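Local coordinates for glideosome-associated protein 50 (Plasmodium falciparum 3D7, PDB 3TGH), which belongs to the glideosome complex of parasite gliding motility and host cell invasion and may help to assemble it and fix it to the inner membrane complex, at residues V196-I201 and S231-N236; Y202-S207 and E238-N243. All blocks are in the same frame, centred on the assembly; numbering follows the deposited sequence.

Contact 1: V196-I201 and S231-N236. With CO (cobalt (II) ion), chain G.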
loop_
_atom_site.group_PDB
_atom_site.type_symbol
_atom_site.label_atom_id
_atom_site.label_comp_id
_atom_site.label_asym_id
_atom_site.label_seq_id
_atom_site.Cartn_x
_atom_site.Cartn_y
_atom_site.Cartn_z
ATOM N N VAL A 196 -2.231 0.239 -3.853
ATOM C CA VAL A 196 -1.504 -0.480 -2.805
ATOM C C VAL A 196 -2.116 -1.859 -2.633
ATOM O O VAL A 196 -3.339 -1.984 -2.492
ATOM C CB VAL A 196 -1.617 0.285 -1.452
ATOM C CG1 VAL A 196 -0.919 -0.483 -0.334
ATOM C CG2 VAL A 196 -1.042 1.696 -1.584
ATOM N N GLY A 197 -1.286 -2.907 -2.653
ATOM C CA GLY A 197 -1.772 -4.270 -2.508
ATOM C C GLY A 197 -0.699 -5.190 -1.959
ATOM O O GLY A 197 0.397 -4.738 -1.582
ATOM N N ASP A 198 -1.006 -6.482 -1.921
ATOM C CA ASP A 198 -0.067 -7.481 -1.400
ATOM C C ASP A 198 0.837 -8.039 -2.527
ATOM O O ASP A 198 2.048 -7.816 -2.531
ATOM C CB ASP A 198 -0.829 -8.601 -0.688
ATOM C CG ASP A 198 0.067 -9.767 -0.293
ATOM O OD1 ASP A 198 1.219 -9.524 0.119
ATOM O OD2 ASP A 198 -0.391 -10.924 -0.370
ATOM N N GLN A 199 0.233 -8.746 -3.474
ATOM C CA GLN A 199 0.972 -9.439 -4.527
ATOM C C GLN A 199 1.401 -8.498 -5.670
ATOM O O GLN A 199 0.561 -7.827 -6.275
ATOM C CB GLN A 199 0.114 -10.588 -5.078
ATOM C CG GLN A 199 0.674 -11.296 -6.292
ATOM C CD GLN A 199 1.957 -12.036 -6.008
ATOM O OE1 GLN A 199 2.015 -12.877 -5.111
ATOM N NE2 GLN A 199 2.997 -11.743 -6.791
ATOM N N PRO A 200 2.711 -8.464 -5.988
ATOM C CA PRO A 200 3.154 -7.697 -7.161
ATOM C C PRO A 200 2.714 -8.302 -8.488
ATOM O O PRO A 200 2.557 -9.519 -8.603
ATOM C CB PRO A 200 4.686 -7.732 -7.072
ATOM C CG PRO A 200 5.018 -8.753 -6.076
ATOM C CD PRO A 200 3.842 -8.955 -5.191
ATOM N N ILE A 201 2.532 -7.437 -9.480
ATOM C CA ILE A 201 2.355 -7.848 -10.857
ATOM C C ILE A 201 3.723 -8.262 -11.410
ATOM O O ILE A 201 3.861 -9.327 -12.013
ATOM C CB ILE A 201 1.777 -6.704 -11.708
ATOM C CG1 ILE A 201 0.358 -6.367 -11.252
ATOM C CG2 ILE A 201 1.811 -7.073 -13.204
ATOM C CD1 ILE A 201 -0.161 -5.024 -11.781
ATOM N N SER A 231 3.441 -2.790 -3.800
ATOM C CA SER A 231 3.107 -4.112 -3.299
ATOM C C SER A 231 4.173 -4.590 -2.321
ATOM O O SER A 231 5.173 -3.906 -2.084
ATOM C CB SER A 231 2.958 -5.085 -4.472
ATOM O OG SER A 231 4.150 -5.133 -5.220
ATOM N N GLY A 232 3.932 -5.752 -1.731
ATOM C CA GLY A 232 4.850 -6.357 -0.784
ATOM C C GLY A 232 5.022 -7.807 -1.182
ATOM O O GLY A 232 5.369 -8.093 -2.327
ATOM N N HIS A 233 4.768 -8.705 -0.239
ATOM C CA HIS A 233 4.733 -10.152 -0.468
ATOM C C HIS A 233 6.124 -10.740 -0.638
ATOM O O HIS A 233 6.526 -11.609 0.125
ATOM C CB HIS A 233 3.852 -10.510 -1.668
ATOM C CG HIS A 233 3.436 -11.941 -1.686
ATOM N ND1 HIS A 233 2.233 -12.371 -1.168
ATOM C CD2 HIS A 233 4.070 -13.045 -2.143
ATOM C CE1 HIS A 233 2.140 -13.681 -1.316
ATOM N NE2 HIS A 233 3.243 -14.112 -1.900
ATOM N N ASP A 234 6.843 -10.279 -1.652
ATOM C CA ASP A 234 8.260 -10.591 -1.785
ATOM C C ASP A 234 9.048 -9.713 -0.815
ATOM O O ASP A 234 8.863 -8.496 -0.772
ATOM C CB ASP A 234 8.719 -10.387 -3.229
ATOM C CG ASP A 234 8.150 -11.439 -4.171
ATOM O OD1 ASP A 234 7.923 -12.583 -3.719
ATOM O OD2 ASP A 234 7.930 -11.132 -5.364
ATOM N N ASN A 235 9.913 -10.342 -0.026
ATOM C CA ASN A 235 10.591 -9.671 1.077
ATOM C C ASN A 235 11.859 -8.980 0.616
ATOM O O ASN A 235 12.980 -9.375 0.967
ATOM C CB ASN A 235 10.867 -10.643 2.224
ATOM C CG ASN A 235 9.611 -11.318 2.727
ATOM O OD1 ASN A 235 9.581 -12.535 2.886
ATOM N ND2 ASN A 235 8.558 -10.532 2.964
ATOM N N ASN A 236 11.656 -7.940 -0.183
ATOM C CA ASN A 236 12.738 -7.152 -0.746
ATOM C C ASN A 236 12.210 -5.783 -1.136
ATOM O O ASN A 236 11.008 -5.495 -0.977
ATOM C CB ASN A 236 13.365 -7.873 -1.953
ATOM C CG ASN A 236 12.369 -8.136 -3.068
ATOM O OD1 ASN A 236 11.860 -9.245 -3.205
ATOM N ND2 ASN A 236 12.093 -7.119 -3.874
HETATM CO CO CO G . 3.344 -16.099 -2.807
HETATM O O HOH W 1 2.947 -15.317 -5.042
HETATM O O HOH W 2 3.145 -17.026 -1.038
HETATM O O HOH W 3 0.916 -16.400 -2.661
HETATM O O HOH W 4 5.639 -16.166 -2.912
#
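His233 is held between a carboxylate and a metal. Its ND1 donates to OD2 of Asp198 at 3.1 Å, close to the ring plane, while the carboxylate itself is turned 47° from that plane and is met on the syn side of OD2, from well out of the carboxylate plane. A weaker bond runs from the same ND1 to Asp198 OD1, and OD2 takes a further bond from Thr82 N. With CG of His233 anti to its own backbone N (chi1 -162°), NE2 points out of the loop pair and binds the cobalt ion at 2.2 Å; this bond and the one to OD2 hold the rotation of the ring from two sides. Four waters are also bound to the ion. Water 1 also donates to Gln199 OE1 at 2.6 Å, which makes Gln199 a second-shell residue of the metal site. Gln199 OE1 lies over the centre of the His233 ring, 3.6 Å above its plane, and the amide is steadied at its other end by a nearly straight bond of 2.9 Å from NE2 to Pro200 O. The two loops follow the parallel strands 192-196 and 228-231, and Gly232-His233 probably corresponds to the start of the Gly-His-x-His metal motif of calcineurin-like metallophosphoesterases, with Asn235 in the position of the second histidine. Backbone contacts join the loops closer to the sheet: Gly232 N donates to Asp198 O at 2.9 Å, and one step back Ser231 CA sends a C-H toward Gly197 O. His233 N is taken up by Asp11 OD2. Farther from the metal the contact becomes packing. The Pro200 ring lies alongside the second loop, with CB 3.2 Å from Ser231 OG and CD 3.4 Å from Gly232 O, and its CG reaches OD2 of Asp234, a carboxylate oxygen bonded to Ser203 OG.

Contact 2: Y202-S207 and E238-N243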
loop_
_atom_site.group_PDB
_atom_site.type_symbol
_atom_site.label_atom_id
_atom_site.label_comp_id
_atom_site.label_asym_id
_atom_site.label_seq_id
_atom_site.Cartn_x
_atom_site.Cartn_y
_atom_site.Cartn_z
ATOM N N TYR A 202 4.724 -7.406 -11.194
ATOM C CA TYR A 202 6.085 -7.643 -11.669
ATOM C C TYR A 202 7.033 -7.631 -10.485
ATOM O O TYR A 202 6.955 -6.747 -9.631
ATOM C CB TYR A 202 6.508 -6.562 -12.658
ATOM C CG TYR A 202 5.733 -6.531 -13.951
ATOM C CD1 TYR A 202 5.525 -7.691 -14.700
ATOM C CD2 TYR A 202 5.241 -5.329 -14.455
ATOM C CE1 TYR A 202 4.825 -7.650 -15.896
ATOM C CE2 TYR A 202 4.546 -5.281 -15.652
ATOM C CZ TYR A 202 4.347 -6.440 -16.371
ATOM O OH TYR A 202 3.651 -6.382 -17.553
ATOM N N SER A 203 7.930 -8.614 -10.431
ATOM C CA SER A 203 8.885 -8.722 -9.328
ATOM C C SER A 203 10.063 -9.613 -9.707
ATOM O O SER A 203 9.880 -10.689 -10.287
ATOM C CB SER A 203 8.203 -9.278 -8.075
ATOM O OG SER A 203 9.112 -9.475 -6.998
ATOM N N SER A 204 11.263 -9.159 -9.353
ATOM C CA SER A 204 12.472 -9.974 -9.472
ATOM C C SER A 204 12.664 -10.853 -8.228
ATOM O O SER A 204 13.593 -11.664 -8.179
ATOM C CB SER A 204 13.704 -9.084 -9.684
ATOM O OG SER A 204 13.547 -8.230 -10.804
ATOM N N GLY A 205 11.784 -10.694 -7.239
ATOM C CA GLY A 205 11.825 -11.467 -5.998
ATOM C C GLY A 205 11.221 -12.855 -6.134
ATOM O O GLY A 205 10.927 -13.309 -7.243
ATOM N N TYR A 206 11.005 -13.510 -4.997
ATOM C CA TYR A 206 10.679 -14.948 -4.963
ATOM C C TYR A 206 9.456 -15.351 -5.792
ATOM O O TYR A 206 9.505 -16.329 -6.543
ATOM C CB TYR A 206 10.506 -15.423 -3.518
ATOM C CG TYR A 206 10.298 -16.914 -3.395
ATOM C CD1 TYR A 206 11.337 -17.805 -3.656
ATOM C CD2 TYR A 206 9.062 -17.440 -3.028
ATOM C CE1 TYR A 206 11.152 -19.181 -3.550
ATOM C CE2 TYR A 206 8.867 -18.817 -2.920
ATOM C CZ TYR A 206 9.915 -19.677 -3.180
ATOM O OH TYR A 206 9.727 -21.034 -3.073
ATOM N N SER A 207 8.370 -14.596 -5.674
ATOM C CA SER A 207 7.133 -14.925 -6.389
ATOM C C SER A 207 7.272 -14.781 -7.904
ATOM O O SER A 207 6.531 -15.405 -8.648
ATOM C CB SER A 207 5.975 -14.038 -5.904
ATOM O OG SER A 207 6.050 -12.736 -6.466
ATOM N N GLU A 238 12.225 -3.067 -4.474
ATOM C CA GLU A 238 12.466 -3.003 -5.911
ATOM C C GLU A 238 11.634 -1.916 -6.574
ATOM O O GLU A 238 10.540 -1.575 -6.098
ATOM C CB GLU A 238 12.150 -4.355 -6.569
ATOM C CG GLU A 238 12.281 -4.353 -8.104
ATOM C CD GLU A 238 12.436 -5.736 -8.708
ATOM O OE1 GLU A 238 11.793 -6.695 -8.225
ATOM O OE2 GLU A 238 13.200 -5.862 -9.685
ATOM N N VAL A 239 12.159 -1.370 -7.666
ATOM C CA VAL A 239 11.342 -0.596 -8.584
ATOM C C VAL A 239 11.545 -1.103 -10.018
ATOM O O VAL A 239 12.684 -1.225 -10.507
ATOM C CB VAL A 239 11.569 0.941 -8.451
ATOM C CG1 VAL A 239 13.038 1.295 -8.530
ATOM C CG2 VAL A 239 10.750 1.701 -9.509
ATOM N N ILE A 240 10.427 -1.463 -10.646
ATOM C CA ILE A 240 10.360 -1.844 -12.050
ATOM C C ILE A 240 9.514 -0.799 -12.757
ATOM O O ILE A 240 8.384 -0.537 -12.341
ATOM C CB ILE A 240 9.732 -3.241 -12.203
ATOM C CG1 ILE A 240 10.724 -4.303 -11.714
ATOM C CG2 ILE A 240 9.309 -3.505 -13.660
ATOM C CD1 ILE A 240 10.118 -5.683 -11.519
ATOM N N GLU A 241 10.058 -0.174 -13.798
ATOM C CA GLU A 241 9.330 0.882 -14.498
ATOM C C GLU A 241 9.026 0.460 -15.919
ATOM O O GLU A 241 9.919 0.018 -16.646
ATOM C CB GLU A 241 10.098 2.208 -14.491
ATOM C CG GLU A 241 9.197 3.400 -14.844
ATOM C CD GLU A 241 9.931 4.731 -14.906
ATOM O OE1 GLU A 241 10.792 4.994 -14.038
ATOM O OE2 GLU A 241 9.625 5.524 -15.827
ATOM N N ASP A 242 7.760 0.613 -16.302
ATOM C CA ASP A 242 7.258 0.163 -17.591
ATOM C C ASP A 242 6.064 1.026 -18.004
ATOM O O ASP A 242 5.065 1.079 -17.289
ATOM C CB ASP A 242 6.840 -1.307 -17.491
ATOM C CG ASP A 242 6.057 -1.786 -18.703
ATOM O OD1 ASP A 242 6.647 -1.888 -19.799
ATOM O OD2 ASP A 242 4.847 -2.072 -18.551
ATOM N N ASN A 243 6.184 1.703 -19.148
ATOM C CA ASN A 243 5.099 2.524 -19.708
ATOM C C ASN A 243 4.610 3.623 -18.752
ATOM O O ASN A 243 3.405 3.793 -18.554
ATOM C CB ASN A 243 3.915 1.642 -20.143
ATOM C CG ASN A 243 4.314 0.554 -21.143
ATOM O OD1 ASN A 243 3.704 -0.519 -21.181
ATOM N ND2 ASN A 243 5.327 0.831 -21.960
HETATM O O HOH W 5 3.651 -4.291 -18.948
HETATM O O HOH W 6 10.236 -7.250 -6.138
#
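Glu238 grips Ser204 with both oxygens of its carboxylate. The backbone N of Ser204 donates to OE1 in an almost straight bond of 2.8 Å. Ser204 OG donates to OE2 at 2.6 Å, each bond using the syn lone pair, and this hydroxyl is also hydrogen-bonded to Asn264 N. Glu238 lies on strand 237-242, an antiparallel member of one of the two mixed sheets of the metallophosphoesterase fold, and residues 202-205 run nearly opposite to it (157° between the two directions). Tyr202 and Ile240 come nearest at the backbone, with CA atoms 7.2 Å apart, so the strand reaches the loop through its side chains. Those of Glu238, Ile240 and Asp242, at every second residue, all start toward it. With CG anti to the backbone N (chi1 176°), the extended Glu238 side chain carries its carboxylate across to Ser204. Two residues on, Ile240 lays CD1 against Tyr202 CB at 3.9 Å and against the peptide that leads into Ser203. Farther out, water 6 donates both to Glu238 OE1 and to Ser203 OG. The latter also accepts Gly205 N at 2.9 Å, forming an ST turn that shapes the loop just where Ser204 is held, and is bonded to Asp234 OD2. OE2 of Glu238 has a second partner in Ser267 OG, on the neighbouring strand. The Tyr202 ring packs edge-to-face with His247, and Asp242 OD1 forms a salt bridge with Lys266. Water 5 bridges the far end, 2.5 Å from Tyr202 OH and donating to Asp242 OD2 at 2.6 Å.

In the fold
Contacts 1 and 2 use consecutive parts of the same two regions of chain: residues 197-207 follow strand 192-196 as one long loop, while 231-243 pass from the metal-binding loop into strand 237-242. Their centres are 9 Å apart. Asp234 joins them, since its OD2 lies 2.6 Å from Ser203 OG and 2.7 Å from Ser207 OG, both probable hydrogen bonds. Being next to His233 in sequence, it links the metal site to the loop that contact 2 fixes to the sheet. Contact 1 holds the cobalt ligand itself, whereas the side chain of Ser203 in contact 2 is about 8 Å from that of His233 and about 10 Å from the ion.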